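Local coordinates for protein extracellular PQQ-dependent sugar dehydrogenase (Coprinopsis cinerea, PDB 6JT6) that probably oxidises pyranose sugars with a pyrroloquinoline quinone cofactor and carries a haem-containing cytochrome b domain, the part crystallised, likely to relay the electrons, at residues I31-S36 against P41-G46. Sequence-based numbering, arbitrary orientation.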
ATOM      1  N   ILE A  31       3.227   5.006  -6.434  1.00 12.43           N
ATOM      2  CA  ILE A  31       3.649   5.428  -7.755  1.00 13.67           C
ATOM      3  C   ILE A  31       2.511   5.065  -8.703  1.00 14.07           C
ATOM      4  O   ILE A  31       2.058   3.932  -8.683  1.00 14.55           O
ATOM      5  CB  ILE A  31       4.942   4.710  -8.215  1.00 13.45           C
ATOM      6  CG1 ILE A  31       6.027   4.719  -7.116  1.00 13.83           C
ATOM      7  CG2 ILE A  31       5.490   5.411  -9.446  1.00 13.70           C
ATOM      8  CD1 ILE A  31       7.229   3.813  -7.396  1.00 13.90           C
ATOM      9  N   PHE A  32       2.057   6.018  -9.508  1.00 14.49           N
ATOM     10  CA  PHE A  32       0.957   5.767 -10.448  1.00 16.28           C
ATOM     11  C   PHE A  32       1.508   5.954 -11.860  1.00 16.49           C
ATOM     12  O   PHE A  32       2.474   6.707 -12.047  1.00 15.44           O
ATOM     13  CB  PHE A  32      -0.269   6.686 -10.186  1.00 15.84           C
ATOM     14  CG  PHE A  32      -1.096   6.281  -8.997  1.00 16.75           C
ATOM     15  CD1 PHE A  32      -2.339   5.653  -9.174  1.00 17.44           C
ATOM     16  CD2 PHE A  32      -0.687   6.589  -7.699  1.00 16.81           C
ATOM     17  CE1 PHE A  32      -3.111   5.279  -8.064  1.00 18.19           C
ATOM     18  CE2 PHE A  32      -1.454   6.212  -6.596  1.00 16.72           C
ATOM     19  CZ  PHE A  32      -2.661   5.550  -6.776  1.00 18.25           C
ATOM     20  N   PRO A  33       0.909   5.259 -12.853  1.00 18.71           N
ATOM     21  CA  PRO A  33       1.333   5.455 -14.241  1.00 19.74           C
ATOM     22  C   PRO A  33       0.784   6.757 -14.812  1.00 23.81           C
ATOM     23  O   PRO A  33      -0.251   7.261 -14.370  1.00 22.45           O
ATOM     24  CB  PRO A  33       0.754   4.239 -14.962  1.00 19.01           C
ATOM     25  CG  PRO A  33      -0.434   3.864 -14.162  1.00 19.52           C
ATOM     26  CD  PRO A  33      -0.077   4.162 -12.734  1.00 18.89           C
ATOM     27  N   SER A  34       1.488   7.263 -15.808  1.00 29.80           N
ATOM     28  CA  SER A  34       1.183   8.519 -16.465  1.00 37.93           C
ATOM     29  C   SER A  34       0.029   8.430 -17.474  1.00 44.96           C
ATOM     30  O   SER A  34      -0.905   7.636 -17.299  1.00 41.68           O
ATOM     31  CB  SER A  34       2.445   9.015 -17.164  1.00 39.42           C
ATOM     32  OG  SER A  34       2.296  10.368 -17.536  1.00 46.74           O
ATOM     33  N   ALA A  35       0.104   9.290 -18.501  1.00 52.56           N
ATOM     34  CA  ALA A  35      -0.828   9.361 -19.647  1.00 53.95           C
ATOM     35  C   ALA A  35      -0.047   9.666 -20.938  1.00 57.76           C
ATOM     36  O   ALA A  35      -0.518   9.366 -22.036  1.00 64.90           O
ATOM     37  CB  ALA A  35      -1.903  10.411 -19.406  1.00 53.63           C
ATOM     38  N   SER A  36       1.140  10.259 -20.778  1.00 56.12           N
ATOM     39  CA  SER A  36       2.114  10.513 -21.847  1.00 55.67           C
ATOM     40  C   SER A  36       2.761   9.209 -22.329  1.00 57.05           C
ATOM     41  O   SER A  36       2.913   8.977 -23.538  1.00 55.78           O
ATOM     42  CB  SER A  36       3.201  11.449 -21.307  1.00 55.10           C
ATOM     43  OG  SER A  36       3.812  12.242 -22.304  1.00 44.94           O
ATOM     44  N   PRO A  41      -4.038   3.039 -17.259  1.00 61.68           N
ATOM     45  CA  PRO A  41      -3.628   3.298 -15.912  1.00 56.54           C
ATOM     46  C   PRO A  41      -4.541   2.598 -14.898  1.00 46.02           C
ATOM     47  O   PRO A  41      -5.047   3.251 -13.987  1.00 47.46           O
ATOM     48  CB  PRO A  41      -3.775   4.830 -15.833  1.00 62.24           C
ATOM     49  CG  PRO A  41      -4.905   5.154 -16.787  1.00 61.93           C
ATOM     50  CD  PRO A  41      -5.182   3.907 -17.605  1.00 64.62           C
ATOM     51  N   ASP A  42      -4.779   1.297 -15.071  1.00 38.71           N
ATOM     52  CA  ASP A  42      -5.618   0.559 -14.112  1.00 35.96           C
ATOM     53  C   ASP A  42      -4.764  -0.178 -13.080  1.00 30.13           C
ATOM     54  O   ASP A  42      -5.024  -1.346 -12.738  1.00 30.92           O
ATOM     55  CB  ASP A  42      -6.621  -0.368 -14.820  1.00 40.30           C
ATOM     56  CG  ASP A  42      -7.698  -0.915 -13.883  1.00 45.07           C
ATOM     57  OD1 ASP A  42      -7.746  -0.533 -12.692  1.00 47.49           O
ATOM     58  OD2 ASP A  42      -8.507  -1.748 -14.342  1.00 53.60           O
ATOM     59  N   GLU A  43      -3.738   0.519 -12.593  1.00 24.56           N
ATOM     60  CA  GLU A  43      -2.781  -0.062 -11.658  1.00 20.47           C
ATOM     61  C   GLU A  43      -1.949   1.022 -10.961  1.00 19.34           C
ATOM     62  O   GLU A  43      -1.941   2.186 -11.377  1.00 18.54           O
ATOM     63  CB  GLU A  43      -1.881  -1.077 -12.367  1.00 19.31           C
ATOM     64  CG  GLU A  43      -0.816  -0.499 -13.292  1.00 18.22           C
ATOM     65  CD  GLU A  43       0.155  -1.571 -13.726  1.00 18.58           C
ATOM     66  OE1 GLU A  43      -0.075  -2.196 -14.778  1.00 17.69           O
ATOM     67  OE2 GLU A  43       1.118  -1.847 -12.992  1.00 17.53           O
ATOM     68  N   PHE A  44      -1.262   0.632  -9.882  1.00 16.74           N
ATOM     69  CA  PHE A  44      -0.260   1.492  -9.257  1.00 15.50           C
ATOM     70  C   PHE A  44       0.700   0.604  -8.493  1.00 14.55           C
ATOM     71  O   PHE A  44       0.449  -0.580  -8.345  1.00 13.95           O
ATOM     72  CB  PHE A  44      -0.891   2.555  -8.336  1.00 15.94           C
ATOM     73  CG  PHE A  44      -1.656   1.982  -7.157  1.00 16.14           C
ATOM     74  CD1 PHE A  44      -1.025   1.797  -5.926  1.00 16.33           C
ATOM     75  CD2 PHE A  44      -3.032   1.689  -7.272  1.00 16.82           C
ATOM     76  CE1 PHE A  44      -1.704   1.256  -4.837  1.00 15.64           C
ATOM     77  CE2 PHE A  44      -3.732   1.171  -6.177  1.00 16.76           C
ATOM     78  CZ  PHE A  44      -3.066   0.957  -4.961  1.00 16.38           C
ATOM     79  N   ILE A  45       1.800   1.198  -8.046  1.00 14.06           N
ATOM     80  CA  ILE A  45       2.747   0.539  -7.166  1.00 13.52           C
ATOM     81  C   ILE A  45       2.561   1.143  -5.785  1.00 13.29           C
ATOM     82  O   ILE A  45       2.464   2.384  -5.655  1.00 12.90           O
ATOM     83  CB  ILE A  45       4.192   0.780  -7.642  1.00 14.11           C
ATOM     84  CG1 ILE A  45       4.428   0.091  -9.007  1.00 13.92           C
ATOM     85  CG2 ILE A  45       5.210   0.309  -6.599  1.00 13.33           C
ATOM     86  CD1 ILE A  45       5.684   0.618  -9.717  1.00 13.79           C
ATOM     87  N   GLY A  46       2.505   0.281  -4.762  1.00 12.66           N
ATOM     88  CA  GLY A  46       2.436   0.765  -3.380  1.00 12.09           C
ATOM     89  C   GLY A  46       3.624   0.336  -2.529  1.00 12.40           C
ATOM     90  O   GLY A  46       4.328  -0.625  -2.851  1.00 11.87           O
TER
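The phenyl ring of Phe32 receives CB of Phe44 over the centre of one face, 3.5 Å from the ring centroid, a CH-pi contact with the methylene lying close to the ring normal. CZ of Phe32 in turn sits over a face of the Phe44 ring, 3.7 Å from Phe44 CG. The two side chains lie side by side and point the same way, with ring planes 23° apart, but the rings are slid so far past one another that they barely overlap; CE1 and CZ of Phe32 reach the near part of the Phe44 ring, at CG and CD2. In Phe44, CG is placed between the backbone N and the carbonyl carbon (chi1 62°), which carries its ring away from strand 26-33 while CB stays against Phe32. The Phe44 side chain also touches Tyr118 and Cys120 of strand 113-121.

The strands 26-33 and 43-51 form an antiparallel beta hairpin in the larger sheet of this cytochrome domain, whose family is that of the cellobiose dehydrogenase cytochrome. Ile31 and Ile45 make a hydrogen-bonded pair in it: Ile31 N donates to Ile45 O at 2.8 Å, and the return bond from Ile45 N to Ile31 O is nearly straight at 170°. Their side chains rise together on the sheet face opposite the two phenylalanines, CB to CB 4.0 Å apart, and both touch Tyr182 of helix 182-191.

Closer to the turn, Pro33, having no N-H to offer, turns its ring toward the other strand and brings CD to 3.0 Å from Glu43 O, while its CG packs 3.9 Å from Pro41 CB. The carboxylate of Glu43 is held elsewhere, OE2 taking a hydrogen bond with Tyr182 OH and a salt bridge with Arg119.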